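Local coordinates for glycosyl hydrolase family 2, TIM barrel domain protein (Faecalibacterium prausnitzii A2-165, PDB 6ED2) that is a gut-bacterial beta-glucuronidase of glycosyl hydrolase family 2, which probably hydrolyses beta-glucuronides to release glucuronic acid, at residues L494-G499 with H516-G521; Y498-L503 with V550-E555; V567-D572 with R616-T621. One frame throughout, in Å; residues are numbered along the deposited sequence.

In the fold
All three contacts lie in the TIM barrel domain. Along the chain, strand 492-495 comes first, and contact 1 closes the short loop from its end to helix 508-525, inside one beta-alpha-beta unit. Contact 2 starts from the same stretch, sharing Tyr498 and Gly499, and closes a longer loop that ends where helix 554-570 begins; the loops of contacts 1 and 2 overlap rather than nest. The C-terminal part of that helix opens contact 3, which follows in series and closes on helix 610-621, with strand 574-580 lying between its segments along the chain. Contacts 1 and 3 touch where Tyr571 hydrogen-bonds His516 and Asp520; contacts 2 and 3 lie apart, joined through helix 554-570.

Contact 1: L494-G499 with H516-G521; sequences LNRYYG and HHEMDG
Glu518 reaches from helix 508-525 to the chain leaving strand 492-495, where Arg496 and Tyr498 both hold its carboxylate. Arg496 grips it side-on: NH2 donates to OE2 of Glu518 over 2.7 Å on the syn lone pair, while NE of Arg496 is shared between OE1 at 3.1 Å and OE2 of Glu518 at 3.0 Å. The guanidinium and carboxylate planes are 31° apart, so the salt bridge is somewhat twisted. Tyr498 OH donates to OE1 of Glu518 over 2.6 Å, using the anti lone pair. OE1 thus takes Arg496 NE and Tyr498 OH, and OE2 takes Arg496 NE and NH2 together with Trp522 NE1, which fixes the rotation of the group; the positive charge beside it would probably keep it ionised. A chi1 of -166° and an extended chain carry the Glu518 carboxylate straight out to these donors. Arg496 instead bends at chi2, and its NH1 turns back to Asn495 O at 2.8 Å, from above the carbonyl plane. Leu494 CD2 lies over the rim of one guanidinium face.

Against this tight polar knot, the apolar part is looser: CD1 of Leu494 stands 4.1 Å from SD of Met519, the two side chains running antiparallel alongside each other. Tyr498 is partly exposed. Val474 O also receives Arg496 NH1. The contact belongs to the unit of strand 492-495, helix 508-525 and strand 531-535; Leu494 and Met519 both pack on Phe533 of that last strand, and Met519 also meets Val567 of helix 554-570.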
loop_
_atom_site.group_PDB
_atom_site.type_symbol
_atom_site.label_atom_id
_atom_site.label_comp_id
_atom_site.label_asym_id
_atom_site.label_seq_id
_atom_site.Cartn_x
_atom_site.Cartn_y
_atom_site.Cartn_z
ATOM N N LEU A 494 -21.460 -22.456 -13.225
ATOM C CA LEU A 494 -20.188 -23.031 -12.808
ATOM C C LEU A 494 -19.383 -22.022 -12.000
ATOM O O LEU A 494 -19.318 -20.839 -12.354
ATOM C CB LEU A 494 -19.360 -23.494 -14.017
ATOM C CG LEU A 494 -19.910 -24.631 -14.894
ATOM C CD1 LEU A 494 -18.880 -25.018 -15.962
ATOM C CD2 LEU A 494 -20.320 -25.858 -14.069
ATOM N N ASN A 495 -18.764 -22.503 -10.923
ATOM C CA ASN A 495 -17.725 -21.778 -10.198
ATOM C C ASN A 495 -16.395 -22.425 -10.561
ATOM O O ASN A 495 -16.102 -23.534 -10.105
ATOM C CB ASN A 495 -17.954 -21.831 -8.685
ATOM C CG ASN A 495 -19.233 -21.110 -8.244
ATOM O OD1 ASN A 495 -19.962 -20.526 -9.056
ATOM N ND2 ASN A 495 -19.505 -21.156 -6.950
ATOM N N ARG A 496 -15.587 -21.745 -11.372
ATOM C CA ARG A 496 -14.358 -22.341 -11.878
ATOM C C ARG A 496 -13.168 -21.412 -11.673
ATOM O O ARG A 496 -13.271 -20.200 -11.866
ATOM C CB ARG A 496 -14.497 -22.702 -13.352
ATOM C CG ARG A 496 -15.369 -23.933 -13.598
ATOM C CD ARG A 496 -14.871 -25.110 -12.784
ATOM N NE ARG A 496 -15.672 -26.317 -12.970
ATOM C CZ ARG A 496 -16.723 -26.651 -12.220
ATOM N NH1 ARG A 496 -17.128 -25.869 -11.226
ATOM N NH2 ARG A 496 -17.372 -27.776 -12.467
ATOM N N TYR A 497 -12.038 -21.997 -11.288
ATOM C CA TYR A 497 -10.827 -21.278 -10.919
ATOM C C TYR A 497 -9.608 -21.916 -11.569
ATOM O O TYR A 497 -8.575 -22.136 -10.922
ATOM C CB TYR A 497 -10.666 -21.239 -9.409
ATOM C CG TYR A 497 -11.696 -20.366 -8.739
ATOM C CD1 TYR A 497 -11.567 -18.980 -8.749
ATOM C CD2 TYR A 497 -12.806 -20.925 -8.102
ATOM C CE1 TYR A 497 -12.507 -18.167 -8.125
ATOM C CE2 TYR A 497 -13.751 -20.127 -7.481
ATOM C CZ TYR A 497 -13.599 -18.750 -7.496
ATOM O OH TYR A 497 -14.544 -17.960 -6.885
ATOM N N TYR A 498 -9.726 -22.236 -12.858
ATOM C CA TYR A 498 -8.595 -22.725 -13.637
ATOM C C TYR A 498 -7.574 -21.606 -13.794
ATOM O O TYR A 498 -7.824 -20.614 -14.488
ATOM C CB TYR A 498 -9.070 -23.225 -14.995
ATOM C CG TYR A 498 -9.724 -24.601 -14.947
ATOM C CD1 TYR A 498 -8.965 -25.743 -14.702
ATOM C CD2 TYR A 498 -11.094 -24.753 -15.156
ATOM C CE1 TYR A 498 -9.551 -27.004 -14.669
ATOM C CE2 TYR A 498 -11.690 -26.000 -15.130
ATOM C CZ TYR A 498 -10.915 -27.125 -14.892
ATOM O OH TYR A 498 -11.504 -28.364 -14.866
ATOM N N GLY A 499 -6.423 -21.760 -13.152
ATOM C CA GLY A 499 -5.406 -20.733 -13.159
ATOM C C GLY A 499 -5.261 -20.022 -11.838
ATOM O O GLY A 499 -4.362 -19.184 -11.701
ATOM N N HIS A 516 -10.641 -26.087 -21.160
ATOM C CA HIS A 516 -11.267 -26.543 -22.399
ATOM C C HIS A 516 -11.674 -28.006 -22.314
ATOM O O HIS A 516 -12.727 -28.395 -22.832
ATOM C CB HIS A 516 -10.314 -26.354 -23.569
ATOM C CG HIS A 516 -10.374 -24.994 -24.174
ATOM N ND1 HIS A 516 -11.506 -24.506 -24.793
ATOM C CD2 HIS A 516 -9.444 -24.016 -24.262
ATOM C CE1 HIS A 516 -11.265 -23.287 -25.243
ATOM N NE2 HIS A 516 -10.020 -22.967 -24.938
ATOM N N HIS A 517 -10.852 -28.831 -21.669
ATOM C CA HIS A 517 -11.194 -30.238 -21.521
ATOM C C HIS A 517 -12.516 -30.401 -20.778
ATOM O O HIS A 517 -13.416 -31.103 -21.246
ATOM C CB HIS A 517 -10.066 -30.988 -20.807
ATOM C CG HIS A 517 -10.357 -32.442 -20.595
ATOM N ND1 HIS A 517 -10.285 -33.375 -21.612
ATOM C CD2 HIS A 517 -10.757 -33.118 -19.493
ATOM C CE1 HIS A 517 -10.603 -34.565 -21.136
ATOM N NE2 HIS A 517 -10.894 -34.436 -19.853
ATOM N N GLU A 518 -12.670 -29.732 -19.630
ATOM C CA GLU A 518 -13.926 -29.855 -18.887
ATOM C C GLU A 518 -15.095 -29.254 -19.660
ATOM O O GLU A 518 -16.202 -29.802 -19.644
ATOM C CB GLU A 518 -13.824 -29.205 -17.500
ATOM C CG GLU A 518 -14.994 -29.612 -16.580
ATOM C CD GLU A 518 -15.095 -28.811 -15.275
ATOM O OE1 GLU A 518 -14.064 -28.279 -14.810
ATOM O OE2 GLU A 518 -16.213 -28.736 -14.701
ATOM N N MET A 519 -14.878 -28.128 -20.341
ATOM C CA MET A 519 -15.975 -27.520 -21.082
ATOM C C MET A 519 -16.476 -28.439 -22.189
ATOM O O MET A 519 -17.680 -28.453 -22.482
ATOM C CB MET A 519 -15.548 -26.168 -21.660
ATOM C CG MET A 519 -15.276 -25.105 -20.596
ATOM S SD MET A 519 -16.580 -25.030 -19.340
ATOM C CE MET A 519 -17.860 -24.229 -20.275
ATOM N N ASP A 520 -15.580 -29.211 -22.821
ATOM C CA ASP A 520 -16.038 -30.188 -23.808
ATOM C C ASP A 520 -16.972 -31.208 -23.170
ATOM O O ASP A 520 -17.925 -31.652 -23.813
ATOM C CB ASP A 520 -14.854 -30.899 -24.473
ATOM C CG ASP A 520 -13.941 -29.940 -25.257
ATOM O OD1 ASP A 520 -14.416 -28.881 -25.748
ATOM O OD2 ASP A 520 -12.732 -30.254 -25.388
ATOM N N GLY A 521 -16.719 -31.576 -21.908
ATOM C CA GLY A 521 -17.657 -32.415 -21.177
ATOM C C GLY A 521 -19.005 -31.745 -20.960
ATOM O O GLY A 521 -20.054 -32.348 -21.206
#

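Contact 2: Y498-L503 with V550-E555; sequences YGWYVL and VMWSAE
Trp500 touches Met551 and Trp552 in different ways: with its edge against Trp552, and near the rim of its ring, off the plane, with the Met551 methyl. The outer edge, led by CH2, points into the face of the Trp552 five-membered ring in an edge-to-face pair, with centroids 5.1 Å apart and planes at 67°; CH2 of Trp500 comes within 3.7 Å of NE1 of Trp552. The Met551 methyl CE approaches CE3 of Trp500 at 3.4 Å, while CB of Met551 meets CZ3 of Trp500 at 3.7 Å. SD of Met551 sits obliquely, 5.3 Å from the centroid of the six-membered ring of Trp500, a Met-aromatic contact. The chi1 of Trp500, -174°, swings the indole out to both partners. With an alanine here, the Met551 methyl and the Trp552 face would probably lose their aromatic partner and a gap would open between them and the loop.

Outside this shell, a type II beta turn from Val550 to Ser553 positions Met551 and Trp552. Val550 O accepts both the backbone N of Ser553 and OG of Ser553, the latter at 2.7 Å. Ile591 of a second subunit packs on Trp500 and Met551, and its carbonyl O takes the Trp552 NE1 bond. Ser553 OG also bonds Tyr556 N, so Ser553, the last residue of the turn, is the N-cap of helix 554-570: a TIM barrel loop and a capped helix start, joined by aromatic packing at a subunit interface.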
loop_
_atom_site.group_PDB
_atom_site.type_symbol
_atom_site.label_atom_id
_atom_site.label_comp_id
_atom_site.label_asym_id
_atom_site.label_seq_id
_atom_site.Cartn_x
_atom_site.Cartn_y
_atom_site.Cartn_z
ATOM N N TYR A 498 -9.726 -22.236 -12.858
ATOM C CA TYR A 498 -8.595 -22.725 -13.637
ATOM C C TYR A 498 -7.574 -21.606 -13.794
ATOM O O TYR A 498 -7.824 -20.614 -14.488
ATOM C CB TYR A 498 -9.070 -23.225 -14.995
ATOM C CG TYR A 498 -9.724 -24.601 -14.947
ATOM C CD1 TYR A 498 -8.965 -25.743 -14.702
ATOM C CD2 TYR A 498 -11.094 -24.753 -15.156
ATOM C CE1 TYR A 498 -9.551 -27.004 -14.669
ATOM C CE2 TYR A 498 -11.690 -26.000 -15.130
ATOM C CZ TYR A 498 -10.915 -27.125 -14.892
ATOM O OH TYR A 498 -11.504 -28.364 -14.866
ATOM N N GLY A 499 -6.423 -21.760 -13.152
ATOM C CA GLY A 499 -5.406 -20.733 -13.159
ATOM C C GLY A 499 -5.261 -20.022 -11.838
ATOM O O GLY A 499 -4.362 -19.184 -11.701
ATOM N N TRP A 500 -6.122 -20.324 -10.865
ATOM C CA TRP A 500 -5.923 -19.872 -9.496
ATOM C C TRP A 500 -5.778 -21.068 -8.554
ATOM O O TRP A 500 -4.655 -21.452 -8.209
ATOM C CB TRP A 500 -7.072 -18.960 -9.047
ATOM C CG TRP A 500 -6.798 -18.364 -7.688
ATOM C CD1 TRP A 500 -7.455 -18.636 -6.526
ATOM C CD2 TRP A 500 -5.755 -17.439 -7.357
ATOM N NE1 TRP A 500 -6.896 -17.929 -5.488
ATOM C CE2 TRP A 500 -5.847 -17.185 -5.974
ATOM C CE3 TRP A 500 -4.756 -16.789 -8.102
ATOM C CZ2 TRP A 500 -4.974 -16.305 -5.311
ATOM C CZ3 TRP A 500 -3.888 -15.903 -7.437
ATOM C CH2 TRP A 500 -4.005 -15.681 -6.060
ATOM N N TYR A 501 -6.898 -21.680 -8.132
ATOM C CA TYR A 501 -6.798 -22.824 -7.225
ATOM C C TYR A 501 -6.239 -24.058 -7.913
ATOM O O TYR A 501 -5.688 -24.935 -7.237
ATOM C CB TYR A 501 -8.160 -23.171 -6.622
ATOM C CG TYR A 501 -8.704 -22.113 -5.708
ATOM C CD1 TYR A 501 -7.985 -21.695 -4.596
ATOM C CD2 TYR A 501 -9.942 -21.530 -5.952
ATOM C CE1 TYR A 501 -8.488 -20.723 -3.741
ATOM C CE2 TYR A 501 -10.455 -20.557 -5.112
ATOM C CZ TYR A 501 -9.727 -20.155 -4.013
ATOM O OH TYR A 501 -10.234 -19.185 -3.174
ATOM N N VAL A 502 -6.367 -24.142 -9.233
ATOM C CA VAL A 502 -6.029 -25.330 -10.002
ATOM C C VAL A 502 -5.095 -24.892 -11.119
ATOM O O VAL A 502 -5.492 -24.092 -11.979
ATOM C CB VAL A 502 -7.290 -26.006 -10.576
ATOM C CG1 VAL A 502 -6.940 -26.969 -11.695
ATOM C CG2 VAL A 502 -8.078 -26.707 -9.467
ATOM N N LEU A 503 -3.849 -25.388 -11.086
ATOM C CA LEU A 503 -2.875 -25.172 -12.158
ATOM C C LEU A 503 -2.502 -23.699 -12.298
ATOM O O LEU A 503 -2.400 -23.168 -13.409
ATOM C CB LEU A 503 -3.387 -25.721 -13.491
ATOM C CG LEU A 503 -3.405 -27.239 -13.658
ATOM C CD1 LEU A 503 -4.474 -27.658 -14.651
ATOM C CD2 LEU A 503 -2.049 -27.721 -14.105
ATOM N N VAL A 550 3.151 -12.258 -11.158
ATOM C CA VAL A 550 3.060 -13.318 -10.162
ATOM C C VAL A 550 1.626 -13.357 -9.649
ATOM O O VAL A 550 0.937 -12.330 -9.586
ATOM C CB VAL A 550 4.044 -13.123 -8.989
ATOM C CG1 VAL A 550 5.496 -13.241 -9.479
ATOM C CG2 VAL A 550 3.794 -11.764 -8.298
ATOM N N MET A 551 1.166 -14.558 -9.307
ATOM C CA MET A 551 -0.111 -14.680 -8.621
ATOM C C MET A 551 -0.162 -13.679 -7.475
ATOM O O MET A 551 0.821 -13.522 -6.742
ATOM C CB MET A 551 -0.300 -16.108 -8.104
ATOM C CG MET A 551 -0.447 -17.145 -9.218
ATOM S SD MET A 551 -0.427 -18.818 -8.545
ATOM C CE MET A 551 -2.162 -19.052 -8.152
ATOM N N TRP A 552 -1.298 -12.968 -7.383
ATOM C CA TRP A 552 -1.626 -11.885 -6.445
ATOM C C TRP A 552 -1.384 -10.486 -7.026
ATOM O O TRP A 552 -1.798 -9.495 -6.411
ATOM C CB TRP A 552 -0.884 -12.022 -5.104
ATOM C CG TRP A 552 -1.537 -13.002 -4.159
ATOM C CD1 TRP A 552 -1.251 -14.341 -4.030
ATOM C CD2 TRP A 552 -2.588 -12.727 -3.216
ATOM N NE1 TRP A 552 -2.054 -14.907 -3.061
ATOM C CE2 TRP A 552 -2.886 -13.942 -2.551
ATOM C CE3 TRP A 552 -3.311 -11.576 -2.876
ATOM C CZ2 TRP A 552 -3.876 -14.034 -1.557
ATOM C CZ3 TRP A 552 -4.295 -11.670 -1.871
ATOM C CH2 TRP A 552 -4.565 -12.889 -1.237
ATOM N N SER A 553 -0.761 -10.381 -8.204
ATOM C CA SER A 553 -0.514 -9.098 -8.863
ATOM C C SER A 553 -1.652 -8.707 -9.807
ATOM O O SER A 553 -2.411 -9.551 -10.304
ATOM C CB SER A 553 0.782 -9.141 -9.673
ATOM O OG SER A 553 0.572 -9.936 -10.836
ATOM N N ALA A 554 -1.730 -7.397 -10.084
ATOM C CA ALA A 554 -2.699 -6.893 -11.057
ATOM C C ALA A 554 -2.489 -7.536 -12.418
ATOM O O ALA A 554 -3.459 -7.886 -13.106
ATOM C CB ALA A 554 -2.595 -5.371 -11.175
ATOM N N GLU A 555 -1.224 -7.706 -12.815
ATOM C CA GLU A 555 -0.903 -8.315 -14.098
ATOM C C GLU A 555 -1.453 -9.730 -14.190
ATOM O O GLU A 555 -2.032 -10.116 -15.211
ATOM C CB GLU A 555 0.610 -8.335 -14.304
ATOM C CG GLU A 555 1.179 -7.008 -14.777
ATOM C CD GLU A 555 1.265 -5.976 -13.658
ATOM O OE1 GLU A 555 1.127 -6.355 -12.459
ATOM O OE2 GLU A 555 1.486 -4.787 -13.991
#

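Contact 3: V567-D572 with R616-T621; sequences VFDHYD and RKRWTT
Asp569 and Arg618 meet head-on as two nearly coplanar groups, carboxylate and guanidinium planes 21° apart. The arginine comes end-on, each terminal nitrogen taking one oxygen. NH2 of Arg618 donates to OD1 of Asp569 over 2.8 Å with an almost straight N-H...O angle of 174°, on the syn side and slightly out of the carboxylate plane. NH1 of Arg618 reaches OD2 of Asp569 at 2.9 Å through the syn lone pair. Both oxygens lie near the guanidinium plane, at its edge. Arg618 spans the distance with a chain stretched from its first torsion (chi1 175°) to NE; Asp569 points its CB toward the arginine's segment, and its short side chain presents the carboxylate.

These two side chains carry the contact: the nearest CA atoms of 567-572 and 616-621, those of Asp569 and Arg618, are 11.8 Å apart. Arg618 NH2 also forms a salt bridge with Glu577 of strand 574-580, and Phe626 packs on Asp569. The paired bonds fix how the two flat groups are turned. Asp569 and Glu577 share one positive charge, which would probably keep both carboxylates ionised while tying the C-terminal part of helix 554-570 to helix 610-621 near the surface.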
loop_
_atom_site.group_PDB
_atom_site.type_symbol
_atom_site.label_atom_id
_atom_site.label_comp_id
_atom_site.label_asym_id
_atom_site.label_seq_id
_atom_site.Cartn_x
_atom_site.Cartn_y
_atom_site.Cartn_z
ATOM N N VAL A 567 -11.682 -18.695 -23.154
ATOM C CA VAL A 567 -12.412 -19.949 -23.003
ATOM C C VAL A 567 -13.915 -19.706 -23.105
ATOM O O VAL A 567 -14.597 -20.342 -23.922
ATOM C CB VAL A 567 -12.035 -20.642 -21.685
ATOM C CG1 VAL A 567 -12.837 -21.917 -21.536
ATOM C CG2 VAL A 567 -10.527 -20.940 -21.658
ATOM N N PHE A 568 -14.449 -18.768 -22.294
ATOM C CA PHE A 568 -15.881 -18.455 -22.334
ATOM C C PHE A 568 -16.327 -18.237 -23.764
ATOM O O PHE A 568 -17.332 -18.795 -24.220
ATOM C CB PHE A 568 -16.226 -17.173 -21.548
ATOM C CG PHE A 568 -16.076 -17.259 -20.041
ATOM C CD1 PHE A 568 -15.590 -18.393 -19.411
ATOM C CD2 PHE A 568 -16.406 -16.153 -19.262
ATOM C CE1 PHE A 568 -15.459 -18.441 -18.038
ATOM C CE2 PHE A 568 -16.270 -16.183 -17.881
ATOM C CZ PHE A 568 -15.795 -17.327 -17.260
ATOM N N ASP A 569 -15.590 -17.383 -24.479
ATOM C CA ASP A 569 -16.020 -16.908 -25.783
ATOM C C ASP A 569 -15.970 -18.008 -26.833
ATOM O O ASP A 569 -16.603 -17.878 -27.884
ATOM C CB ASP A 569 -15.162 -15.708 -26.196
ATOM C CG ASP A 569 -15.446 -14.459 -25.335
ATOM O OD1 ASP A 569 -16.484 -14.457 -24.625
ATOM O OD2 ASP A 569 -14.648 -13.480 -25.379
ATOM N N HIS A 570 -15.257 -19.093 -26.552
ATOM C CA HIS A 570 -15.148 -20.201 -27.488
ATOM C C HIS A 570 -16.445 -21.000 -27.634
ATOM O O HIS A 570 -16.644 -21.619 -28.680
ATOM C CB HIS A 570 -14.020 -21.130 -27.040
ATOM C CG HIS A 570 -13.698 -22.200 -28.030
ATOM N ND1 HIS A 570 -13.155 -21.929 -29.267
ATOM C CD2 HIS A 570 -13.863 -23.544 -27.976
ATOM C CE1 HIS A 570 -12.987 -23.063 -29.927
ATOM N NE2 HIS A 570 -13.409 -24.057 -29.166
ATOM N N TYR A 571 -17.329 -21.000 -26.632
ATOM C CA TYR A 571 -18.454 -21.937 -26.568
ATOM C C TYR A 571 -19.778 -21.195 -26.703
ATOM O O TYR A 571 -20.078 -20.306 -25.900
ATOM C CB TYR A 571 -18.420 -22.728 -25.256
ATOM C CG TYR A 571 -17.201 -23.605 -25.118
ATOM C CD1 TYR A 571 -17.194 -24.907 -25.627
ATOM C CD2 TYR A 571 -16.041 -23.133 -24.500
ATOM C CE1 TYR A 571 -16.070 -25.714 -25.515
ATOM C CE2 TYR A 571 -14.909 -23.936 -24.380
ATOM C CZ TYR A 571 -14.932 -25.226 -24.890
ATOM O OH TYR A 571 -13.819 -26.032 -24.771
ATOM N N ASP A 572 -20.584 -21.582 -27.695
ATOM C CA ASP A 572 -21.837 -20.885 -27.968
ATOM C C ASP A 572 -22.833 -21.014 -26.817
ATOM O O ASP A 572 -23.737 -20.181 -26.693
ATOM C CB ASP A 572 -22.463 -21.401 -29.282
ATOM C CG ASP A 572 -23.256 -22.732 -29.105
ATOM O OD1 ASP A 572 -22.689 -23.741 -28.595
ATOM O OD2 ASP A 572 -24.460 -22.772 -29.481
ATOM N N ARG A 616 -14.842 -3.147 -17.760
ATOM C CA ARG A 616 -15.610 -2.035 -18.313
ATOM C C ARG A 616 -15.486 -1.992 -19.828
ATOM O O ARG A 616 -16.480 -1.825 -20.544
ATOM C CB ARG A 616 -15.143 -0.705 -17.708
ATOM C CG ARG A 616 -15.817 0.503 -18.325
ATOM C CD ARG A 616 -15.548 1.756 -17.525
ATOM N NE ARG A 616 -16.569 2.769 -17.768
ATOM C CZ ARG A 616 -16.319 3.970 -18.292
ATOM N NH1 ARG A 616 -15.077 4.315 -18.624
ATOM N NH2 ARG A 616 -17.311 4.827 -18.480
ATOM N N LYS A 617 -14.259 -2.117 -20.338
ATOM C CA LYS A 617 -14.076 -2.127 -21.782
ATOM C C LYS A 617 -14.775 -3.326 -22.409
ATOM O O LYS A 617 -15.446 -3.194 -23.439
ATOM C CB LYS A 617 -12.590 -2.124 -22.131
ATOM C CG LYS A 617 -12.344 -2.268 -23.641
ATOM C CD LYS A 617 -10.876 -2.005 -24.012
ATOM C CE LYS A 617 -10.510 -2.511 -25.416
ATOM N NZ LYS A 617 -9.025 -2.727 -25.561
ATOM N N ARG A 618 -14.644 -4.503 -21.795
ATOM C CA ARG A 618 -15.274 -5.691 -22.362
ATOM C C ARG A 618 -16.798 -5.599 -22.298
ATOM O O ARG A 618 -17.484 -5.773 -23.313
ATOM C CB ARG A 618 -14.773 -6.946 -21.637
ATOM C CG ARG A 618 -15.461 -8.241 -22.076
ATOM C CD ARG A 618 -14.841 -9.460 -21.377
ATOM N NE ARG A 618 -15.685 -10.642 -21.488
ATOM C CZ ARG A 618 -15.654 -11.486 -22.522
ATOM N NH1 ARG A 618 -14.813 -11.274 -23.534
ATOM N NH2 ARG A 618 -16.462 -12.543 -22.545
ATOM N N TRP A 619 -17.344 -5.302 -21.115
ATOM C CA TRP A 619 -18.783 -5.417 -20.913
ATOM C C TRP A 619 -19.553 -4.347 -21.674
ATOM O O TRP A 619 -20.684 -4.596 -22.100
ATOM C CB TRP A 619 -19.107 -5.347 -19.424
ATOM C CG TRP A 619 -18.836 -6.631 -18.706
ATOM C CD1 TRP A 619 -18.543 -7.844 -19.269
ATOM C CD2 TRP A 619 -18.839 -6.835 -17.292
ATOM N NE1 TRP A 619 -18.361 -8.794 -18.286
ATOM C CE2 TRP A 619 -18.543 -8.198 -17.065
ATOM C CE3 TRP A 619 -19.064 -5.997 -16.188
ATOM C CZ2 TRP A 619 -18.470 -8.742 -15.781
ATOM C CZ3 TRP A 619 -18.983 -6.539 -14.923
ATOM C CH2 TRP A 619 -18.681 -7.897 -14.732
ATOM N N THR A 620 -18.977 -3.154 -21.838
ATOM C CA THR A 620 -19.617 -2.108 -22.627
ATOM C C THR A 620 -19.367 -2.268 -24.115
ATOM O O THR A 620 -20.044 -1.617 -24.909
ATOM C CB THR A 620 -19.141 -0.713 -22.191
ATOM O OG1 THR A 620 -17.750 -0.567 -22.493
ATOM C CG2 THR A 620 -19.381 -0.491 -20.687
ATOM N N THR A 621 -18.418 -3.112 -24.505
ATOM C CA THR A 621 -18.197 -3.417 -25.912
ATOM C C THR A 621 -19.042 -4.596 -26.388
ATOM O O THR A 621 -19.563 -4.564 -27.508
ATOM C CB THR A 621 -16.710 -3.699 -26.154
ATOM O OG1 THR A 621 -15.967 -2.498 -25.930
ATOM C CG2 THR A 621 -16.469 -4.176 -27.574
#